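Local coordinates for protein phage terminase large subunit (Thermus phage P7426, PDB 7KS4) that probably acts as the ATP-driven motor that packages viral DNA into empty capsids and as the endonuclease that cuts the genome, this construct being its N-terminal ATPase domain, at residues Phe150-Trp164 with Trp178-Phe191. Numbering follows the deposited sequence. Where two conformers were deposited one is given.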
loop_
_atom_site.group_PDB
_atom_site.type_symbol
_atom_site.label_atom_id
_atom_site.label_comp_id
_atom_site.label_asym_id
_atom_site.label_seq_id
_atom_site.Cartn_x
_atom_site.Cartn_y
_atom_site.Cartn_z
ATOM N N PHE A 150 -7.152 3.622 7.443
ATOM C CA PHE A 150 -5.927 3.211 6.777
ATOM C C PHE A 150 -5.841 3.909 5.431
ATOM O O PHE A 150 -6.851 4.311 4.850
ATOM C CB PHE A 150 -5.853 1.686 6.607
ATOM C CG PHE A 150 -6.897 1.111 5.677
ATOM C CD1 PHE A 150 -6.568 0.778 4.365
ATOM C CD2 PHE A 150 -8.191 0.874 6.116
ATOM C CE1 PHE A 150 -7.512 0.234 3.501
ATOM C CE2 PHE A 150 -9.148 0.316 5.252
ATOM C CZ PHE A 150 -8.802 -0.000 3.945
ATOM N N VAL A 151 -4.614 4.038 4.936
ATOM C CA VAL A 151 -4.386 4.643 3.631
ATOM C C VAL A 151 -3.181 3.974 3.000
ATOM O O VAL A 151 -2.224 3.609 3.689
ATOM C CB VAL A 151 -4.185 6.171 3.726
ATOM C CG1 VAL A 151 -2.943 6.503 4.545
ATOM C CG2 VAL A 151 -4.092 6.777 2.343
ATOM N N ILE A 152 -3.250 3.793 1.684
ATOM C CA ILE A 152 -2.133 3.309 0.886
ATOM C C ILE A 152 -1.750 4.410 -0.086
ATOM O O ILE A 152 -2.608 4.921 -0.818
ATOM C CB ILE A 152 -2.497 2.019 0.129
ATOM C CG1 ILE A 152 -2.885 0.922 1.120
ATOM C CG2 ILE A 152 -1.332 1.581 -0.763
ATOM C CD1 ILE A 152 -3.854 -0.110 0.545
ATOM N N LEU A 153 -0.469 4.780 -0.087
ATOM C CA LEU A 153 0.078 5.709 -1.070
ATOM C C LEU A 153 0.916 4.889 -2.036
ATOM O O LEU A 153 1.938 4.315 -1.644
ATOM C CB LEU A 153 0.920 6.809 -0.423
ATOM C CG LEU A 153 0.159 8.007 0.143
ATOM C CD1 LEU A 153 -0.635 7.616 1.365
ATOM C CD2 LEU A 153 1.121 9.145 0.467
ATOM N N ASP A 154 0.475 4.827 -3.286
ATOM C CA ASP A 154 1.176 4.096 -4.332
ATOM C C ASP A 154 2.002 5.077 -5.153
ATOM O O ASP A 154 1.560 6.196 -5.424
ATOM C CB ASP A 154 0.188 3.351 -5.225
ATOM C CG ASP A 154 0.865 2.357 -6.151
ATOM O OD1 ASP A 154 1.972 1.883 -5.826
ATOM O OD2 ASP A 154 0.276 2.044 -7.200
ATOM N N GLU A 155 3.205 4.658 -5.536
ATOM C CA GLU A 155 4.200 5.555 -6.135
ATOM C C GLU A 155 4.246 6.884 -5.382
ATOM O O GLU A 155 4.169 7.980 -5.952
ATOM C CB GLU A 155 3.940 5.754 -7.625
ATOM C CG GLU A 155 4.600 4.666 -8.484
ATOM C CD GLU A 155 6.112 4.576 -8.252
ATOM O OE1 GLU A 155 6.840 5.530 -8.607
ATOM O OE2 GLU A 155 6.566 3.564 -7.682
ATOM N N ALA A 156 4.406 6.757 -4.066
ATOM C CA ALA A 156 4.362 7.905 -3.170
ATOM C C ALA A 156 5.426 8.946 -3.494
ATOM O O ALA A 156 5.195 10.144 -3.295
ATOM C CB ALA A 156 4.530 7.428 -1.731
ATOM N N ALA A 157 6.604 8.523 -3.959
ATOM C CA ALA A 157 7.664 9.492 -4.222
ATOM C C ALA A 157 7.289 10.456 -5.338
ATOM O O ALA A 157 7.920 11.511 -5.473
ATOM C CB ALA A 157 8.971 8.775 -4.562
ATOM N N MET A 158 6.278 10.118 -6.135
ATOM C CA MET A 158 5.762 10.998 -7.170
ATOM C C MET A 158 4.553 11.806 -6.712
ATOM O O MET A 158 4.028 12.604 -7.494
ATOM C CB MET A 158 5.402 10.176 -8.413
ATOM C CG MET A 158 6.614 9.663 -9.169
ATOM S SD MET A 158 7.570 11.007 -9.911
ATOM C CE MET A 158 6.521 11.459 -11.292
ATOM N N ILE A 159 4.109 11.634 -5.475
ATOM C CA ILE A 159 2.986 12.387 -4.924
ATOM C C ILE A 159 3.548 13.595 -4.174
ATOM O O ILE A 159 4.453 13.419 -3.351
ATOM C CB ILE A 159 2.128 11.515 -3.989
ATOM C CG1 ILE A 159 1.462 10.383 -4.786
ATOM C CG2 ILE A 159 1.069 12.353 -3.277
ATOM C CD1 ILE A 159 0.729 9.369 -3.933
ATOM N N PRO A 160 3.052 14.805 -4.416
ATOM C CA PRO A 160 3.568 15.965 -3.673
ATOM C C PRO A 160 3.375 15.799 -2.172
ATOM O O PRO A 160 2.326 15.346 -1.710
ATOM C CB PRO A 160 2.742 17.136 -4.221
ATOM C CG PRO A 160 2.262 16.680 -5.557
ATOM C CD PRO A 160 2.055 15.198 -5.427
ATOM N N PHE A 161 4.403 16.185 -1.404
ATOM C CA PHE A 161 4.319 16.068 0.049
ATOM C C PHE A 161 3.055 16.712 0.594
ATOM O O PHE A 161 2.489 16.232 1.584
ATOM C CB PHE A 161 5.538 16.709 0.716
ATOM C CG PHE A 161 5.529 16.586 2.211
ATOM C CD1 PHE A 161 5.581 15.339 2.810
ATOM C CD2 PHE A 161 5.447 17.710 3.016
ATOM C CE1 PHE A 161 5.560 15.210 4.182
ATOM C CE2 PHE A 161 5.434 17.590 4.391
ATOM C CZ PHE A 161 5.488 16.333 4.976
ATOM N N SER A 162 2.599 17.795 -0.039
ATOM C CA SER A 162 1.438 18.526 0.457
ATOM C C SER A 162 0.199 17.642 0.509
ATOM O O SER A 162 -0.638 17.787 1.408
ATOM C CB SER A 162 1.177 19.748 -0.422
ATOM O OG SER A 162 0.980 19.370 -1.772
ATOM N N VAL A 163 0.046 16.734 -0.455
ATOM C CA VAL A 163 -1.069 15.794 -0.394
ATOM C C VAL A 163 -1.019 15.015 0.914
ATOM O O VAL A 163 -2.035 14.861 1.603
ATOM C CB VAL A 163 -1.059 14.864 -1.623
ATOM C CG1 VAL A 163 -2.216 13.873 -1.563
ATOM C CG2 VAL A 163 -1.145 15.683 -2.912
ATOM N N TRP A 164 0.169 14.544 1.300
ATOM C CA TRP A 164 0.301 13.846 2.573
ATOM C C TRP A 164 0.049 14.790 3.746
ATOM O O TRP A 164 -0.844 14.558 4.569
ATOM C CB TRP A 164 1.691 13.208 2.692
ATOM C CG TRP A 164 1.949 12.725 4.082
ATOM C CD1 TRP A 164 2.657 13.369 5.053
ATOM C CD2 TRP A 164 1.462 11.515 4.677
ATOM N NE1 TRP A 164 2.652 12.633 6.209
ATOM C CE2 TRP A 164 1.925 11.489 6.005
ATOM C CE3 TRP A 164 0.677 10.452 4.215
ATOM C CZ2 TRP A 164 1.636 10.443 6.874
ATOM C CZ3 TRP A 164 0.394 9.417 5.076
ATOM C CH2 TRP A 164 0.872 9.415 6.393
ATOM N N TRP A 178 -3.421 3.780 10.109
ATOM C CA TRP A 178 -2.104 3.425 9.615
ATOM C C TRP A 178 -1.961 3.787 8.146
ATOM O O TRP A 178 -2.939 3.971 7.419
ATOM C CB TRP A 178 -1.797 1.937 9.825
ATOM C CG TRP A 178 -2.730 0.910 9.206
ATOM C CD1 TRP A 178 -3.677 0.171 9.865
ATOM C CD2 TRP A 178 -2.761 0.469 7.839
ATOM N NE1 TRP A 178 -4.292 -0.694 8.996
ATOM C CE2 TRP A 178 -3.751 -0.533 7.746
ATOM C CE3 TRP A 178 -2.054 0.826 6.683
ATOM C CZ2 TRP A 178 -4.066 -1.160 6.547
ATOM C CZ3 TRP A 178 -2.360 0.197 5.498
ATOM C CH2 TRP A 178 -3.356 -0.794 5.436
ATOM N N ALA A 179 -0.706 3.918 7.732
ATOM C CA ALA A 179 -0.365 4.275 6.369
ATOM C C ALA A 179 0.659 3.279 5.873
ATOM O O ALA A 179 1.614 2.961 6.593
ATOM C CB ALA A 179 0.201 5.692 6.273
ATOM N N LEU A 180 0.444 2.788 4.660
ATOM C CA LEU A 180 1.425 2.014 3.913
ATOM C C LEU A 180 1.869 2.866 2.728
ATOM O O LEU A 180 1.086 3.119 1.809
ATOM C CB LEU A 180 0.829 0.683 3.465
ATOM C CG LEU A 180 1.710 -0.207 2.600
ATOM C CD1 LEU A 180 3.027 -0.553 3.292
ATOM C CD2 LEU A 180 0.919 -1.465 2.245
ATOM N N ILE A 181 3.124 3.304 2.758
ATOM C CA ILE A 181 3.668 4.290 1.830
ATOM C C ILE A 181 4.693 3.565 0.978
ATOM O O ILE A 181 5.773 3.215 1.464
ATOM C CB ILE A 181 4.287 5.474 2.581
ATOM C CG1 ILE A 181 3.232 6.088 3.512
ATOM C CG2 ILE A 181 4.846 6.517 1.613
ATOM C CD1 ILE A 181 3.791 7.113 4.487
ATOM N N ILE A 182 4.369 3.356 -0.290
ATOM C CA ILE A 182 5.129 2.462 -1.156
ATOM C C ILE A 182 5.498 3.210 -2.428
ATOM O O ILE A 182 4.690 3.961 -2.980
ATOM C CB ILE A 182 4.340 1.170 -1.482
ATOM C CG1 ILE A 182 3.041 1.489 -2.222
ATOM C CG2 ILE A 182 4.030 0.428 -0.203
ATOM C CD1 ILE A 182 2.178 0.270 -2.538
ATOM N N SER A 183 6.730 3.009 -2.892
ATOM C CA SER A 183 7.157 3.699 -4.103
ATOM C C SER A 183 8.485 3.148 -4.594
ATOM O O SER A 183 9.282 2.623 -3.814
ATOM C CB SER A 183 7.308 5.208 -3.856
ATOM O OG SER A 183 7.409 5.929 -5.075
ATOM N N THR A 184 8.714 3.282 -5.891
ATOM C CA THR A 184 10.095 3.348 -6.331
ATOM C C THR A 184 10.622 4.748 -6.033
ATOM O O THR A 184 9.855 5.713 -6.079
ATOM C CB THR A 184 10.216 3.057 -7.824
ATOM O OG1 THR A 184 9.513 4.066 -8.555
ATOM C CG2 THR A 184 9.628 1.689 -8.154
ATOM N N PRO A 185 11.896 4.891 -5.682
ATOM C CA PRO A 185 12.376 6.194 -5.207
ATOM C C PRO A 185 12.524 7.203 -6.337
ATOM O O PRO A 185 12.755 6.851 -7.498
ATOM C CB PRO A 185 13.733 5.864 -4.574
ATOM C CG PRO A 185 14.183 4.626 -5.271
ATOM C CD PRO A 185 12.930 3.849 -5.570
ATOM N N LYS A 186 12.413 8.481 -5.976
ATOM C CA LYS A 186 12.519 9.576 -6.936
ATOM C C LYS A 186 13.411 10.674 -6.365
ATOM O O LYS A 186 13.057 11.854 -6.329
ATOM C CB LYS A 186 11.132 10.099 -7.303
ATOM C CG LYS A 186 10.764 9.886 -8.755
ATOM C CD LYS A 186 10.445 8.438 -9.039
ATOM C CE LYS A 186 9.965 8.250 -10.458
ATOM N NZ LYS A 186 9.645 6.830 -10.735
ATOM N N GLY A 187 14.584 10.284 -5.901
ATOM C CA GLY A 187 15.525 11.235 -5.355
ATOM C C GLY A 187 15.313 11.491 -3.876
ATOM O O GLY A 187 14.602 10.774 -3.161
ATOM N N LEU A 188 15.950 12.563 -3.414
ATOM C CA LEU A 188 15.964 12.894 -1.991
ATOM C C LEU A 188 14.845 13.892 -1.709
ATOM O O LEU A 188 15.056 15.098 -1.550
ATOM C CB LEU A 188 17.329 13.431 -1.589
ATOM C CG LEU A 188 18.489 12.523 -1.998
ATOM C CD1 LEU A 188 19.806 13.158 -1.606
ATOM C CD2 LEU A 188 18.358 11.135 -1.372
ATOM N N ASN A 189 13.625 13.357 -1.646
ATOM C CA ASN A 189 12.432 14.139 -1.361
ATOM C C ASN A 189 11.746 13.599 -0.112
ATOM O O ASN A 189 12.370 12.884 0.677
ATOM C CB ASN A 189 11.488 14.129 -2.563
ATOM C CG ASN A 189 10.926 12.749 -2.865
ATOM O OD1 ASN A 189 11.177 11.776 -2.151
ATOM N ND2 ASN A 189 10.172 12.662 -3.949
ATOM N N TRP A 190 10.470 13.939 0.091
ATOM C CA TRP A 190 9.809 13.559 1.334
ATOM C C TRP A 190 9.772 12.046 1.523
ATOM O O TRP A 190 9.839 11.568 2.659
ATOM C CB TRP A 190 8.392 14.140 1.382
ATOM C CG TRP A 190 7.393 13.409 0.544
ATOM C CD1 TRP A 190 7.148 13.591 -0.785
ATOM C CD2 TRP A 190 6.495 12.389 0.985
ATOM N NE1 TRP A 190 6.148 12.745 -1.202
ATOM C CE2 TRP A 190 5.727 11.999 -0.133
ATOM C CE3 TRP A 190 6.261 11.770 2.214
ATOM C CZ2 TRP A 190 4.745 11.010 -0.059
ATOM C CZ3 TRP A 190 5.277 10.790 2.290
ATOM C CH2 TRP A 190 4.533 10.422 1.159
ATOM N N PHE A 191 9.675 11.277 0.432
ATOM C CA PHE A 191 9.624 9.822 0.562
ATOM C C PHE A 191 10.931 9.279 1.118
ATOM O O PHE A 191 10.932 8.332 1.913
ATOM C CB PHE A 191 9.306 9.192 -0.791
ATOM C CG PHE A 191 9.311 7.692 -0.785
ATOM C CD1 PHE A 191 8.230 6.986 -0.291
ATOM C CD2 PHE A 191 10.391 6.988 -1.297
ATOM C CE1 PHE A 191 8.228 5.605 -0.288
ATOM C CE2 PHE A 191 10.394 5.599 -1.301
ATOM C CZ PHE A 191 9.309 4.908 -0.798
#
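E155, the predicted catalytic glutamate of the ATPase, is gripped at both carboxylate oxygens by T184, one residue past the neighbouring strand. The T184 backbone N gives E155 OE2 a nearly straight bond (2.8 Å, 176°), and the T184 hydroxyl OG1 donates to OE1; both arrive on syn sides, tilted from the carboxylate plane. A bend at chi2 (-57°) folds the E155 chain back to this clamp, where K186 NZ adds a long salt bridge at 3.8 Å from E155 OE1 while pairing with E252.

The setting is a parallel beta-alpha-beta unit of a P-loop ATPase: 150-153, the strand of the predicted Walker B motif that ends in D154 and E155, runs beside 178-183 in the central sheet. D154 lies close to the bound magnesium ion, its OD2 held by Q77. The ladder of backbone bonds closes with A156 N on I182 O, and the chain turns as A157 N binds S183 OG (2.9 Å), whose own hydroxyl donates to T184 O.

Beyond the turn, W190 is the main apolar wedge. W190 NE1 reaches I159 O (2.8 Å), F161 CA and CB lie over one indole face while the F161 ring stands oblique, and L153 CD2 meets the edge at CH2. W164 is near parallel to it (16°) but slid aside, and lays its own face on I181 CD1. At the strands' start, F150 CB sits over the centre of the six-membered ring of W178, 3.4 Å from its centroid.

T184 thus holds the motif's last residue and S183 the turn after it; the two T184 bonds fix the carboxylate's rotation in this ADP-bound form, and a glutamate switch would probably have to break them.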